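Long-range contact in Lem22 (Legionella pneumophila subsp. pneumophila ATCC 43290, PDB 5WD9), which is a Legionella effector whose molecular activity is not established but which probably acts by binding other proteins: residues 18-22 and 34-38. Sequence-based numbering, arbitrary orientation.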
ATOM      1  N   GLN A  18       1.629  -4.946   5.755  1.00  6.69           N
ATOM      2  CA  GLN A  18       0.308  -4.584   6.258  1.00  6.87           C
ATOM      3  C   GLN A  18      -0.799  -5.363   5.562  1.00  6.53           C
ATOM      4  O   GLN A  18      -1.774  -5.763   6.203  1.00  7.27           O
ATOM      5  CB  GLN A  18       0.097  -3.083   6.114  1.00  6.82           C
ATOM      6  CG  GLN A  18       1.095  -2.234   6.901  1.00  9.47           C
ATOM      7  CD  GLN A  18       0.963  -2.437   8.400  1.00 11.26           C
ATOM      8  OE1 GLN A  18       0.045  -1.900   9.018  1.00 11.03           O
ATOM      9  NE2 GLN A  18       1.873  -3.206   8.988  1.00 11.13           N
ATOM     10  N   ILE A  19      -0.666  -5.596   4.260  1.00  6.31           N
ATOM     11  CA  ILE A  19      -1.666  -6.375   3.538  1.00  9.13           C
ATOM     12  C   ILE A  19      -1.704  -7.799   4.074  1.00  8.36           C
ATOM     13  O   ILE A  19      -2.780  -8.379   4.276  1.00  9.73           O
ATOM     14  CB  ILE A  19      -1.379  -6.322   2.026  1.00  8.40           C
ATOM     15  CG1 ILE A  19      -1.716  -4.933   1.490  1.00  9.61           C
ATOM     16  CG2 ILE A  19      -2.145  -7.430   1.278  1.00 11.19           C
ATOM     17  CD1 ILE A  19      -1.130  -4.623   0.106  1.00 10.51           C
ATOM     18  N   ALA A  20      -0.530  -8.370   4.356  1.00  8.88           N
ATOM     19  CA  ALA A  20      -0.479  -9.716   4.917  1.00 11.75           C
ATOM     20  C   ALA A  20      -1.144  -9.761   6.289  1.00  9.85           C
ATOM     21  O   ALA A  20      -1.916 -10.683   6.589  1.00 12.36           O
ATOM     22  CB  ALA A  20       0.971 -10.196   4.978  1.00 11.37           C
ATOM     23  N   LYS A  21      -0.889  -8.757   7.127  1.00 10.30           N
ATOM     24  CA  LYS A  21      -1.502  -8.746   8.451  1.00  9.98           C
ATOM     25  C   LYS A  21      -3.008  -8.538   8.365  1.00 11.00           C
ATOM     26  O   LYS A  21      -3.764  -9.097   9.173  1.00 12.15           O
ATOM     27  CB  LYS A  21      -0.852  -7.667   9.310  1.00 11.70           C
ATOM     28  CG  LYS A  21       0.560  -8.050   9.724  1.00 12.49           C
ATOM     29  CD  LYS A  21       1.357  -6.900  10.284  1.00 13.62           C
ATOM     30  CE  LYS A  21       2.709  -7.397  10.766  1.00 14.31           C
ATOM     31  NZ  LYS A  21       3.583  -6.232  11.031  1.00 17.58           N
ATOM     32  N   ALA A  22      -3.464  -7.733   7.405  1.00 10.05           N
ATOM     33  CA  ALA A  22      -4.898  -7.597   7.176  1.00 11.08           C
ATOM     34  C   ALA A  22      -5.531  -8.946   6.870  1.00 13.51           C
ATOM     35  O   ALA A  22      -6.559  -9.307   7.452  1.00 14.64           O
ATOM     36  CB  ALA A  22      -5.135  -6.641   6.016  1.00 10.66           C
ATOM     37  N   PHE A  34      -5.035  -2.209   9.273  1.00  7.55           N
ATOM     38  CA  PHE A  34      -3.844  -2.559   8.499  1.00  6.68           C
ATOM     39  C   PHE A  34      -3.955  -2.058   7.064  1.00  6.09           C
ATOM     40  O   PHE A  34      -2.980  -1.535   6.500  1.00  5.82           O
ATOM     41  CB  PHE A  34      -3.635  -4.074   8.511  1.00  7.62           C
ATOM     42  CG  PHE A  34      -3.179  -4.614   9.832  1.00 10.26           C
ATOM     43  CD1 PHE A  34      -1.991  -4.171  10.405  1.00 10.96           C
ATOM     44  CD2 PHE A  34      -3.932  -5.564  10.507  1.00 11.29           C
ATOM     45  CE1 PHE A  34      -1.563  -4.662  11.621  1.00 13.51           C
ATOM     46  CE2 PHE A  34      -3.504  -6.061  11.724  1.00 17.27           C
ATOM     47  CZ  PHE A  34      -2.317  -5.611  12.274  1.00 15.25           C
ATOM     48  N   LEU A  35      -5.129  -2.221   6.450  1.00  6.60           N
ATOM     49  CA  LEU A  35      -5.310  -1.763   5.079  1.00  6.65           C
ATOM     50  C   LEU A  35      -5.212  -0.250   4.984  1.00  6.63           C
ATOM     51  O   LEU A  35      -4.622   0.282   4.034  1.00  7.27           O
ATOM     52  CB  LEU A  35      -6.648  -2.272   4.538  1.00  8.45           C
ATOM     53  CG  LEU A  35      -6.702  -3.797   4.389  1.00  7.93           C
ATOM     54  CD1 LEU A  35      -8.126  -4.226   4.069  1.00  9.31           C
ATOM     55  CD2 LEU A  35      -5.749  -4.273   3.308  1.00  9.86           C
ATOM     56  N   GLU A  36      -5.774   0.464   5.963  1.00  7.29           N
ATOM     57  CA  GLU A  36      -5.670   1.915   5.948  1.00  7.60           C
ATOM     58  C   GLU A  36      -4.239   2.361   6.170  1.00  7.18           C
ATOM     59  O   GLU A  36      -3.826   3.381   5.615  1.00  6.89           O
ATOM     60  CB  GLU A  36      -6.626   2.538   6.964  1.00  9.63           C
ATOM     61  CG  GLU A  36      -8.091   2.547   6.498  1.00 14.85           C
ATOM     62  CD  GLU A  36      -8.365   3.366   5.222  1.00 19.47           C
ATOM     63  OE1 GLU A  36      -7.456   4.049   4.691  1.00 19.57           O
ATOM     64  OE2 GLU A  36      -9.516   3.319   4.733  1.00 22.47           O
ATOM     65  N   ASN A  37      -3.463   1.624   6.968  1.00  6.76           N
ATOM     66  CA  ASN A  37      -2.045   1.946   7.109  1.00  7.01           C
ATOM     67  C   ASN A  37      -1.336   1.837   5.770  1.00  6.17           C
ATOM     68  O   ASN A  37      -0.563   2.724   5.398  1.00  5.57           O
ATOM     69  CB  ASN A  37      -1.375   1.001   8.100  1.00  7.99           C
ATOM     70  CG  ASN A  37      -1.713   1.301   9.527  1.00 10.58           C
ATOM     71  OD1 ASN A  37      -2.213   2.375   9.874  1.00 12.78           O
ATOM     72  ND2 ASN A  37      -1.445   0.331  10.377  1.00 11.05           N
ATOM     73  N   ALA A  38      -1.582   0.749   5.036  1.00  6.34           N
ATOM     74  CA  ALA A  38      -1.007   0.617   3.699  1.00  5.78           C
ATOM     75  C   ALA A  38      -1.435   1.778   2.818  1.00  6.53           C
ATOM     76  O   ALA A  38      -0.628   2.337   2.068  1.00  6.26           O
ATOM     77  CB  ALA A  38      -1.436  -0.703   3.060  1.00  5.59           C
TER
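Gln18 OE1 accepts a hydrogen bond from Asn37 ND2 at 3.0 Å, nearly straight at 164° and lying close to the amide plane of Asn37. Gln18 OE1 also lies at the edge of the Phe34 ring, near its plane, 3.4 Å from Phe34 CD1, where the slightly positive ring C-H suits a carbonyl oxygen. A bend at chi2 (-64°) folds the glutamine chain so that its amide reaches both partners, its plane turned 68° from that of the ring. Asn37 is short enough to present its NH2 from the neighbouring helix, while its OD1 receives a hydrogen bond from Lys33.

The Phe34 ring lies against helix 4-24. Lys21 CB stands 3.6 Å from the centroid of the Phe34 ring, almost exactly on the ring normal, in a CH-pi contact. Beyond it the extended lysine chain passes Phe34 CE1 with its CD and carries NZ away to a salt bridge with Asp17; a long aliphatic stem with a charged end thus serves both ring and surface.

Deeper in, Ala22 is small enough for its CB to meet Leu35 CG at 3.6 Å and Phe34 CB at 3.9 Å. Ile19 and Leu35 approach each other loosely and both also touch Leu77 of helix 58-87, joining this pair to the core of the three-helix bundle. The segments of helices 4-24 and 28-52 run nearly antiparallel, their axes 8.2 Å apart at closest approach.

The contact therefore combines apolar packing with a single amide-amide bond, in which Asn37 satisfies the buried Gln18 OE1; that bond and the ring edge together account for how the Gln18 amide is turned.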